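Local coordinates for glycosylation Associate Protein 2 (Streptococcus agalactiae serotype V, PDB 6OYC), which probably acts with its partners Gap1 and Gap3 in the accessory Sec system, which glycosylates and exports serine-rich surface adhesins, at residues E166-L171 with F245-G250; D199-I204 with Y220-D225; V137-I142 with L172-N177; L188-I193 with G255-R260. All blocks are in the same frame, centred on the assembly; numbering follows the deposited sequence.

Interaction 1: residues E166-L171 with F245-G250; sequences ENYSFL and FAKGKG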
# COMPACT_ATOMS: atom_id res chain seq x y z
N GLU B 166 -5.81 38.83 -0.90
CA GLU B 166 -6.36 39.04 -2.23
C GLU B 166 -5.55 38.31 -3.31
O GLU B 166 -6.12 37.89 -4.33
CB GLU B 166 -6.43 40.54 -2.50
CG GLU B 166 -7.03 41.32 -1.32
CD GLU B 166 -5.96 41.92 -0.38
OE1 GLU B 166 -5.79 43.16 -0.38
OE2 GLU B 166 -5.29 41.17 0.35
N ASN B 167 -4.24 38.17 -3.11
CA ASN B 167 -3.37 37.33 -3.92
C ASN B 167 -2.79 36.23 -3.03
O ASN B 167 -2.91 36.26 -1.81
CB ASN B 167 -2.24 38.14 -4.55
CG ASN B 167 -2.75 39.35 -5.33
OD1 ASN B 167 -3.39 39.21 -6.36
ND2 ASN B 167 -2.46 40.54 -4.82
N TYR B 168 -2.15 35.25 -3.66
CA TYR B 168 -1.53 34.19 -2.90
C TYR B 168 -0.62 34.79 -1.84
O TYR B 168 0.22 35.65 -2.14
CB TYR B 168 -0.76 33.24 -3.82
CG TYR B 168 -1.64 32.18 -4.46
CD1 TYR B 168 -2.28 31.20 -3.69
CD2 TYR B 168 -1.81 32.13 -5.84
CE1 TYR B 168 -3.08 30.22 -4.30
CE2 TYR B 168 -2.58 31.18 -6.44
CZ TYR B 168 -3.21 30.23 -5.68
OH TYR B 168 -3.98 29.31 -6.33
N SER B 169 -0.82 34.37 -0.59
CA SER B 169 -0.10 34.94 0.54
C SER B 169 0.41 33.83 1.43
O SER B 169 -0.33 32.89 1.74
CB SER B 169 -1.00 35.84 1.39
OG SER B 169 -1.42 36.94 0.62
N PHE B 170 1.67 33.96 1.86
CA PHE B 170 2.29 32.96 2.71
C PHE B 170 1.40 32.69 3.91
O PHE B 170 0.98 33.61 4.61
CB PHE B 170 3.68 33.41 3.16
CG PHE B 170 4.32 32.46 4.14
CD1 PHE B 170 4.71 31.19 3.74
CD2 PHE B 170 4.53 32.83 5.47
CE1 PHE B 170 5.32 30.30 4.63
CE2 PHE B 170 5.15 31.96 6.37
CZ PHE B 170 5.53 30.68 5.95
N LEU B 171 1.09 31.42 4.14
CA LEU B 171 0.27 31.04 5.27
C LEU B 171 1.03 30.22 6.30
O LEU B 171 0.90 30.47 7.51
CB LEU B 171 -0.96 30.26 4.80
CG LEU B 171 -1.82 29.73 5.96
CD1 LEU B 171 -2.33 30.88 6.84
CD2 LEU B 171 -2.95 28.89 5.43
N PHE B 245 0.93 28.68 0.43
CA PHE B 245 0.33 29.99 0.23
C PHE B 245 -1.17 29.81 0.03
O PHE B 245 -1.64 28.75 -0.40
CB PHE B 245 0.91 30.71 -0.99
CG PHE B 245 2.37 31.06 -0.86
CD1 PHE B 245 3.34 30.08 -0.89
CD2 PHE B 245 2.77 32.38 -0.73
CE1 PHE B 245 4.68 30.42 -0.77
CE2 PHE B 245 4.11 32.71 -0.62
CZ PHE B 245 5.06 31.73 -0.63
N ALA B 246 -1.92 30.86 0.35
CA ALA B 246 -3.37 30.85 0.24
C ALA B 246 -3.87 32.24 -0.14
O ALA B 246 -3.17 33.24 0.01
CB ALA B 246 -4.05 30.40 1.53
N LYS B 247 -5.09 32.26 -0.65
CA LYS B 247 -5.80 33.50 -0.94
C LYS B 247 -7.30 33.23 -0.87
O LYS B 247 -7.76 32.10 -1.05
CB LYS B 247 -5.41 34.07 -2.30
CG LYS B 247 -5.73 33.18 -3.48
CD LYS B 247 -5.48 33.95 -4.76
CE LYS B 247 -5.88 33.18 -6.00
NZ LYS B 247 -5.83 34.10 -7.17
N GLY B 248 -8.05 34.30 -0.60
CA GLY B 248 -9.49 34.19 -0.49
C GLY B 248 -9.96 34.04 0.94
O GLY B 248 -9.28 34.41 1.90
N LYS B 249 -11.15 33.48 1.09
CA LYS B 249 -11.81 33.39 2.38
C LYS B 249 -12.51 32.05 2.51
O LYS B 249 -13.13 31.58 1.56
CB LYS B 249 -12.79 34.56 2.55
CG LYS B 249 -14.01 34.25 3.43
CD LYS B 249 -13.80 34.69 4.89
CE LYS B 249 -14.93 34.19 5.85
NZ LYS B 249 -14.89 32.75 6.25
N GLY B 250 -12.41 31.46 3.68
CA GLY B 250 -13.07 30.22 3.97
C GLY B 250 -12.24 29.39 4.94
O GLY B 250 -11.63 29.93 5.87

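Interaction 2: residues D199-I204 with Y220-D225; sequences DIRLVI and YFEKED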
# COMPACT_ATOMS: atom_id res chain seq x y z
N ASP B 199 -8.09 29.43 -2.54
CA ASP B 199 -7.12 28.72 -3.34
C ASP B 199 -5.86 28.57 -2.51
O ASP B 199 -5.47 29.50 -1.78
CB ASP B 199 -6.85 29.47 -4.66
CG ASP B 199 -8.07 29.52 -5.58
OD1 ASP B 199 -9.09 28.85 -5.28
OD2 ASP B 199 -8.02 30.20 -6.63
N ILE B 200 -5.25 27.40 -2.56
CA ILE B 200 -3.98 27.19 -1.88
C ILE B 200 -2.94 26.76 -2.91
O ILE B 200 -3.24 26.08 -3.89
CB ILE B 200 -4.08 26.15 -0.74
CG1 ILE B 200 -4.51 24.80 -1.27
CG2 ILE B 200 -5.04 26.63 0.35
CD1 ILE B 200 -4.47 23.71 -0.22
N ARG B 201 -1.70 27.18 -2.65
CA ARG B 201 -0.54 26.85 -3.47
C ARG B 201 0.59 26.31 -2.60
O ARG B 201 0.96 26.93 -1.59
CB ARG B 201 -0.04 28.06 -4.27
CG ARG B 201 1.27 27.76 -4.99
CD ARG B 201 1.86 28.98 -5.68
NE ARG B 201 1.02 29.41 -6.79
CZ ARG B 201 0.90 30.66 -7.22
NH1 ARG B 201 1.58 31.65 -6.65
NH2 ARG B 201 0.09 30.92 -8.23
N LEU B 202 1.15 25.19 -3.00
CA LEU B 202 2.30 24.59 -2.34
C LEU B 202 3.55 24.94 -3.13
O LEU B 202 3.62 24.69 -4.33
CB LEU B 202 2.11 23.08 -2.27
CG LEU B 202 2.65 22.30 -1.09
CD1 LEU B 202 2.07 22.85 0.21
CD2 LEU B 202 2.29 20.84 -1.28
N VAL B 203 4.55 25.52 -2.45
CA VAL B 203 5.85 25.79 -3.05
C VAL B 203 6.87 24.83 -2.44
O VAL B 203 6.95 24.68 -1.22
CB VAL B 203 6.28 27.26 -2.86
CG1 VAL B 203 7.68 27.46 -3.38
CG2 VAL B 203 5.29 28.17 -3.56
N ILE B 204 7.60 24.14 -3.30
CA ILE B 204 8.50 23.07 -2.91
C ILE B 204 9.86 23.42 -3.47
O ILE B 204 10.01 23.55 -4.69
CB ILE B 204 8.00 21.71 -3.45
CG1 ILE B 204 6.59 21.45 -2.92
CG2 ILE B 204 8.94 20.55 -3.05
CD1 ILE B 204 5.86 20.42 -3.67
N TYR B 220 5.77 24.38 -7.98
CA TYR B 220 4.58 24.86 -7.30
C TYR B 220 3.39 24.03 -7.74
O TYR B 220 3.35 23.50 -8.85
CB TYR B 220 4.31 26.35 -7.57
CG TYR B 220 3.78 26.57 -8.96
CD1 TYR B 220 4.64 26.65 -10.05
CD2 TYR B 220 2.41 26.66 -9.21
CE1 TYR B 220 4.16 26.82 -11.34
CE2 TYR B 220 1.92 26.82 -10.51
CZ TYR B 220 2.81 26.90 -11.57
OH TYR B 220 2.35 27.07 -12.86
N PHE B 221 2.40 23.91 -6.85
CA PHE B 221 1.18 23.18 -7.16
C PHE B 221 0.03 23.85 -6.44
O PHE B 221 0.15 24.19 -5.25
CB PHE B 221 1.31 21.69 -6.76
CG PHE B 221 2.42 20.98 -7.47
CD1 PHE B 221 2.23 20.48 -8.75
CD2 PHE B 221 3.67 20.85 -6.88
CE1 PHE B 221 3.27 19.87 -9.43
CE2 PHE B 221 4.71 20.23 -7.54
CZ PHE B 221 4.51 19.73 -8.82
N GLU B 222 -1.07 24.06 -7.14
CA GLU B 222 -2.21 24.73 -6.55
C GLU B 222 -3.48 23.97 -6.90
O GLU B 222 -3.46 23.06 -7.73
CB GLU B 222 -2.31 26.18 -7.01
CG GLU B 222 -2.30 26.32 -8.51
CD GLU B 222 -1.92 27.72 -8.95
OE1 GLU B 222 -0.72 28.06 -8.88
OE2 GLU B 222 -2.82 28.47 -9.38
N LYS B 223 -4.57 24.38 -6.25
CA LYS B 223 -5.93 23.84 -6.37
C LYS B 223 -6.01 22.36 -6.73
O LYS B 223 -5.78 21.51 -5.87
CB LYS B 223 -6.76 24.65 -7.39
CG LYS B 223 -6.13 25.97 -7.79
CD LYS B 223 -7.10 26.86 -8.54
CE LYS B 223 -6.36 28.03 -9.11
NZ LYS B 223 -5.76 27.69 -10.44
N GLU B 224 -6.34 22.05 -7.99
CA GLU B 224 -6.67 20.68 -8.35
C GLU B 224 -5.45 19.78 -8.28
O GLU B 224 -5.57 18.59 -7.95
CB GLU B 224 -7.32 20.63 -9.73
CG GLU B 224 -7.53 19.21 -10.32
CD GLU B 224 -8.35 18.25 -9.42
OE1 GLU B 224 -8.23 17.02 -9.62
OE2 GLU B 224 -9.13 18.72 -8.55
N ASP B 225 -4.26 20.32 -8.57
CA ASP B 225 -3.04 19.54 -8.46
C ASP B 225 -2.82 19.02 -7.05
O ASP B 225 -2.33 17.91 -6.87
CB ASP B 225 -1.84 20.38 -8.91
CG ASP B 225 -1.77 20.53 -10.41
OD1 ASP B 225 -2.42 19.71 -11.09
OD2 ASP B 225 -1.09 21.45 -10.91

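Interaction 3: residues V137-I142 with L172-N177; sequences VSQIQI and LNFAYN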
# COMPACT_ATOMS: atom_id res chain seq x y z
N VAL B 137 0.76 17.41 11.07
CA VAL B 137 0.43 18.83 11.17
C VAL B 137 1.13 19.49 12.35
O VAL B 137 1.19 20.72 12.43
CB VAL B 137 -1.10 19.08 11.25
CG1 VAL B 137 -1.78 18.72 9.94
CG2 VAL B 137 -1.75 18.35 12.43
N SER B 138 1.67 18.70 13.29
CA SER B 138 2.42 19.30 14.38
C SER B 138 3.69 19.96 13.88
O SER B 138 4.15 20.94 14.48
CB SER B 138 2.76 18.25 15.44
OG SER B 138 3.52 17.22 14.86
N GLN B 139 4.28 19.43 12.80
CA GLN B 139 5.41 20.05 12.11
C GLN B 139 5.11 21.43 11.55
O GLN B 139 6.04 22.13 11.11
CB GLN B 139 5.81 19.23 10.88
CG GLN B 139 6.59 18.05 11.11
CD GLN B 139 7.53 17.86 9.98
OE1 GLN B 139 7.84 18.82 9.21
NE2 GLN B 139 8.04 16.65 9.86
N ILE B 140 3.84 21.78 11.41
CA ILE B 140 3.47 22.99 10.68
C ILE B 140 3.75 24.21 11.55
O ILE B 140 3.47 24.23 12.76
CB ILE B 140 2.00 22.91 10.24
CG1 ILE B 140 1.83 21.79 9.22
CG2 ILE B 140 1.52 24.25 9.67
CD1 ILE B 140 0.43 21.67 8.64
N GLN B 141 4.35 25.23 10.94
CA GLN B 141 4.56 26.53 11.58
C GLN B 141 3.73 27.55 10.81
O GLN B 141 4.09 27.94 9.69
CB GLN B 141 6.05 26.89 11.61
CG GLN B 141 6.88 25.98 12.49
CD GLN B 141 8.38 26.12 12.27
OE1 GLN B 141 8.87 26.09 11.13
NE2 GLN B 141 9.11 26.26 13.36
N ILE B 142 2.60 27.96 11.39
CA ILE B 142 1.75 28.96 10.77
C ILE B 142 2.43 30.32 10.89
O ILE B 142 3.18 30.58 11.84
CB ILE B 142 0.35 28.96 11.43
CG1 ILE B 142 -0.29 27.59 11.30
CG2 ILE B 142 -0.60 30.00 10.78
CD1 ILE B 142 -1.18 27.27 12.48
N LEU B 172 1.84 29.24 5.87
CA LEU B 172 2.51 28.33 6.78
C LEU B 172 3.65 27.62 6.06
O LEU B 172 3.66 27.49 4.83
CB LEU B 172 1.54 27.29 7.35
CG LEU B 172 0.87 26.34 6.35
CD1 LEU B 172 1.69 25.06 6.17
CD2 LEU B 172 -0.54 26.01 6.82
N ASN B 173 4.60 27.11 6.83
CA ASN B 173 5.62 26.23 6.28
C ASN B 173 5.70 24.97 7.12
O ASN B 173 5.17 24.90 8.24
CB ASN B 173 6.98 26.91 6.23
CG ASN B 173 7.51 27.27 7.61
OD1 ASN B 173 7.21 28.35 8.14
ND2 ASN B 173 8.26 26.36 8.21
N PHE B 174 6.35 23.95 6.55
CA PHE B 174 6.76 22.78 7.31
C PHE B 174 8.16 23.05 7.85
O PHE B 174 9.02 23.54 7.12
CB PHE B 174 6.73 21.52 6.45
CG PHE B 174 5.34 21.01 6.21
CD1 PHE B 174 4.53 21.58 5.23
CD2 PHE B 174 4.82 19.99 7.00
CE1 PHE B 174 3.22 21.12 5.03
CE2 PHE B 174 3.52 19.52 6.80
CZ PHE B 174 2.71 20.09 5.81
N ALA B 175 8.36 22.75 9.14
CA ALA B 175 9.65 23.03 9.78
C ALA B 175 10.78 22.14 9.27
O ALA B 175 11.93 22.58 9.21
CB ALA B 175 9.52 22.87 11.30
N TYR B 176 10.48 20.89 8.90
CA TYR B 176 11.53 19.94 8.57
C TYR B 176 11.66 19.72 7.07
O TYR B 176 10.77 20.04 6.28
CB TYR B 176 11.30 18.61 9.28
CG TYR B 176 11.53 18.74 10.75
CD1 TYR B 176 12.81 18.68 11.28
CD2 TYR B 176 10.46 18.98 11.62
CE1 TYR B 176 13.03 18.83 12.63
CE2 TYR B 176 10.68 19.12 12.98
CZ TYR B 176 11.96 19.05 13.48
OH TYR B 176 12.17 19.21 14.84
N ASN B 177 12.79 19.15 6.68
CA ASN B 177 13.06 18.89 5.28
C ASN B 177 12.79 17.43 4.95
O ASN B 177 12.89 16.54 5.80
CB ASN B 177 14.50 19.25 4.93
CG ASN B 177 14.79 20.73 5.19
OD1 ASN B 177 15.61 21.07 6.05
ND2 ASN B 177 14.08 21.60 4.48

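Interaction 4: residues L188-I193 with G255-R260; sequences LFLEHI and GPLHRR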
# COMPACT_ATOMS: atom_id res chain seq x y z
N LEU B 188 4.78 13.04 -3.23
CA LEU B 188 4.16 13.81 -2.18
C LEU B 188 2.66 13.70 -2.33
O LEU B 188 2.16 13.70 -3.46
CB LEU B 188 4.60 15.29 -2.25
CG LEU B 188 6.11 15.52 -2.21
CD1 LEU B 188 6.47 16.94 -2.61
CD2 LEU B 188 6.64 15.20 -0.83
N PHE B 189 1.93 13.64 -1.21
CA PHE B 189 0.48 13.78 -1.26
C PHE B 189 -0.02 14.44 0.02
O PHE B 189 0.22 13.94 1.12
CB PHE B 189 -0.22 12.43 -1.46
CG PHE B 189 -1.71 12.54 -1.39
CD1 PHE B 189 -2.40 13.29 -2.33
CD2 PHE B 189 -2.41 11.93 -0.36
CE1 PHE B 189 -3.76 13.43 -2.26
CE2 PHE B 189 -3.78 12.07 -0.29
CZ PHE B 189 -4.46 12.82 -1.24
N LEU B 190 -0.75 15.54 -0.13
CA LEU B 190 -1.24 16.32 1.00
C LEU B 190 -2.74 16.06 1.17
O LEU B 190 -3.54 16.45 0.32
CB LEU B 190 -0.97 17.80 0.77
CG LEU B 190 -1.59 18.78 1.76
CD1 LEU B 190 -0.84 18.63 3.06
CD2 LEU B 190 -1.52 20.23 1.23
N GLU B 191 -3.11 15.39 2.26
CA GLU B 191 -4.51 15.32 2.65
C GLU B 191 -5.01 16.70 3.02
O GLU B 191 -4.47 17.33 3.94
CB GLU B 191 -4.68 14.42 3.86
CG GLU B 191 -4.77 13.00 3.57
CD GLU B 191 -5.04 12.22 4.83
OE1 GLU B 191 -4.25 11.27 5.08
OE2 GLU B 191 -6.02 12.58 5.55
N HIS B 192 -6.06 17.16 2.36
CA HIS B 192 -6.66 18.41 2.80
C HIS B 192 -8.07 18.48 2.25
O HIS B 192 -8.47 17.69 1.41
CB HIS B 192 -5.87 19.61 2.32
CG HIS B 192 -5.94 19.77 0.84
ND1 HIS B 192 -5.37 18.85 -0.02
CD2 HIS B 192 -6.54 20.70 0.06
CE1 HIS B 192 -5.61 19.22 -1.27
NE2 HIS B 192 -6.32 20.34 -1.24
N ILE B 193 -8.79 19.49 2.74
CA ILE B 193 -10.14 19.81 2.31
C ILE B 193 -10.31 21.32 2.36
O ILE B 193 -9.88 21.96 3.32
CB ILE B 193 -11.18 19.11 3.20
CG1 ILE B 193 -11.35 17.66 2.77
CG2 ILE B 193 -12.51 19.83 3.11
CD1 ILE B 193 -11.89 16.82 3.89
N GLY B 255 -4.46 17.65 6.63
CA GLY B 255 -4.10 16.43 7.30
C GLY B 255 -2.64 16.11 7.06
O GLY B 255 -1.85 16.99 6.71
N PRO B 256 -2.25 14.85 7.23
CA PRO B 256 -0.85 14.50 7.02
C PRO B 256 -0.39 14.84 5.61
O PRO B 256 -1.15 14.75 4.64
CB PRO B 256 -0.82 12.98 7.25
CG PRO B 256 -2.10 12.66 7.97
CD PRO B 256 -3.09 13.67 7.49
N LEU B 257 0.88 15.21 5.49
CA LEU B 257 1.57 15.28 4.21
C LEU B 257 2.38 14.00 4.06
O LEU B 257 3.33 13.77 4.82
CB LEU B 257 2.45 16.53 4.13
CG LEU B 257 3.52 16.54 3.04
CD1 LEU B 257 2.85 16.55 1.66
CD2 LEU B 257 4.46 17.74 3.18
N HIS B 258 2.01 13.17 3.09
CA HIS B 258 2.70 11.91 2.82
C HIS B 258 3.85 12.14 1.86
O HIS B 258 3.70 12.87 0.87
CB HIS B 258 1.76 10.88 2.19
CG HIS B 258 0.57 10.56 3.02
ND1 HIS B 258 0.51 9.45 3.84
CD2 HIS B 258 -0.63 11.18 3.14
CE1 HIS B 258 -0.67 9.41 4.43
NE2 HIS B 258 -1.38 10.45 4.02
N ARG B 259 4.96 11.46 2.11
CA ARG B 259 6.05 11.40 1.14
C ARG B 259 6.48 9.95 0.96
O ARG B 259 6.62 9.21 1.93
CB ARG B 259 7.22 12.28 1.56
CG ARG B 259 7.94 11.84 2.83
CD ARG B 259 9.22 11.16 2.44
NE ARG B 259 10.10 10.96 3.57
CZ ARG B 259 11.18 10.18 3.55
NH1 ARG B 259 11.50 9.52 2.44
NH2 ARG B 259 11.93 10.06 4.63
N ARG B 260 6.69 9.54 -0.30
CA ARG B 260 6.89 8.13 -0.64
C ARG B 260 7.98 7.97 -1.69
O ARG B 260 8.17 8.84 -2.55
CB ARG B 260 5.58 7.49 -1.17
CG ARG B 260 4.48 7.42 -0.12
CD ARG B 260 3.08 7.16 -0.71
NE ARG B 260 2.07 7.31 0.33
CZ ARG B 260 0.85 7.78 0.12
NH1 ARG B 260 0.48 8.14 -1.10
NH2 ARG B 260 -0.01 7.88 1.13

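Interaction 1: residues E166-L171 with F245-G250
Ser169 and Ala246 hold the two strands together through a reciprocal pair of backbone bonds, Ser169 N to Ala246 O at 2.7 Å and Ala246 N to Ser169 O at 2.9 Å. The hydroxyl Ser169 OG also bonds back to Asn167 O, two residues earlier, from above the plane of that carbonyl. The pair is antiparallel and joins strands 168-180 and 238-247, neighbours in a five-stranded sheet; Leu171 and Ala246 look from it toward Phe164 of strand 157-165, in a second antiparallel sheet, consistent with a beta sandwich. The short strand segments meet at 130°, far from straight antiparallel alignment, and the chain turns a corner at 166-167 and again at 248-250. On the face away from Phe164, Lys247 draws its straight aliphatic chain across Tyr168, with Lys247 CE 4.1 Å from the ring centroid and over its face. Placing CG between backbone N and carbonyl carbon (chi1 62°) starts that chain toward the ring. Phe170, with CG opposite its own N (chi1 175°), presents a ring edge to the face of Phe245, a T-shaped pair whose centroids lie 5.9 Å apart. Phe170 CB also touches Phe245 CE2 at 3.9 Å.

Interaction 2: residues D199-I204 with Y220-D225
Arg201 and Glu222 face each other as a non-hydrogen-bonded pair in an antiparallel beta hairpin, strands 198-208 and 215-222, whose short segments run at 162°, with Leu202 and Phe221 forming the adjoining hydrogen-bonded pair. Leu202 N reaches Phe221 O at 2.7 Å in a nearly straight bond, and Phe221 N returns to Leu202 O at 2.9 Å; Lys223 N to Ile200 O, at 3.2 Å, extends the ladder to the point where the chain leaves the strand. On the face carrying Tyr220, Arg201 and Glu222 lie alongside each other and point the same way. The arginine grips side-on: both Arg201 NE and Arg201 NH2 bond to Glu222 OE1, each at 3.0 Å. The oxygen sits in the guanidinium plane, yet both nitrogens approach it from one face of the carboxylate, the two planes being 40° apart. A bend at Arg201 chi3 (-67°) turns the edge of the guanidinium toward the glutamate. The other oxygen, Glu222 OE2, takes Lys223 NZ on its anti lone pair at 3.2 Å. Tyr168 of strand 168-180 also packs against this polar group. On the other face Ile204 CD1 meets the edge of the Phe221 ring, 3.9 Å from Phe221 CD2, beside Leu226 and Leu232. With one cation on each oxygen, the carboxylate of Glu222 is probably kept ionised, and the salt-bridge network ties the side chains of the two hairpin strands together on a partly exposed face.

Interaction 3: residues V137-I142 with L172-N177
Ile140 lays its CG1 over one face of the Phe174 ring, 4.1 Å from the centroid and shifted toward the rim, while Gln139 OE1 stands at the edge of the same ring, in its plane. That oxygen also lies in the plane of the Tyr176 ring, again at its edge, and the glutamine amide is turned 75° against the tyrosine. The contact is an edge pairing in an antiparallel sheet: the short strand 140-142, outermost within the chain, follows a 3-10 turn and zips onto strand 168-180. Gln141 and Asn173 make the hydrogen-bonded pair, Gln141 N to Asn173 O being 2.8 Å and almost linear, and Asn173 N to Gln141 O 3.0 Å. Ala175 N to Gln139 O, 3.1 Å, adds a further backbone bond, whereas Tyr176 N to Gln139 OE1 is long and weak. Inward, Ile140 CG2 packs on Leu172 CD1 at 3.6 Å; Leu254 of the facing sheet touches both residues, and Leu158 touches Ile140. Outward, the side chains of Gln141 and Asn173 cross with their amides 69° apart. Asn173 holds CG between its backbone N and carbonyl carbon (chi1 64°), which brings the amide back over its own chain. There Asn173 ND2 donates to Gln141 OE1 on a lone pair, 3.0 Å, and also to Phe174 O, which it meets from above the carbonyl plane at 3.1 Å.

Interaction 4: residues L188-I193 with G255-R260
Gly255 N and Glu191 O, 2.7 Å apart, form the shortest bond of this antiparallel pairing, the nitrogen lying above the plane of the carbonyl. Glycine leaves room here for Glu191 CB, which approaches Gly255 CA to 4.0 Å. Phe189 N to His258 O and His258 N to Phe189 O are both 2.8 Å. Glu191 N to Pro256 O completes the ladder between strands 185-195 and 251-262, a buried contact in the six-stranded antiparallel sheet next to the hydrolase-like part of the chain. Glu191, its chain extended beyond CG, runs past Pro256 CD to put OE1 on the edge of the imidazole, 3.2 Å from His258 NE2. The bond is nearly straight (174°), uses the anti lone pair of the carboxylate, and leaves the two planes almost coplanar. Tyr157 OH holds the other oxygen, OE2. On the opposite face of the sheet Leu190 CD1 meets Leu257 CB at 4.0 Å, the two side chains crossing at about a right angle. His258 ND1 is bonded to Glu308, which together with Glu283 also salt-bridges Arg260. Carboxylates at both nitrogens would favour a doubly protonated His258, although the guanidinium of Arg260 over the ring face would oppose it.

How the interactions relate
Interactions 1, 2 and 3 belong to one five-stranded antiparallel sheet, and interaction 4 to the sheet packed against it. Interactions 1 and 2, centres 11 Å apart, share a seam of probable backbone bonds, Phe245 N to Arg201 O at 2.7 Å among them, and Tyr168 spans both. Interactions 1 and 3 lie about 17 Å apart between centres, in succession along strand 168-180. The two sheets meet where Phe174 CZ touches Leu257 CD2 at 3.9 Å and Ile204 CD1 touches Leu188 CD1 at 3.7 Å. None of the four contacts contains the putative nucleophile elbow of the hydrolase-like region; a glycerol, probably from crystallisation, is bound beside Arg259 of interaction 4.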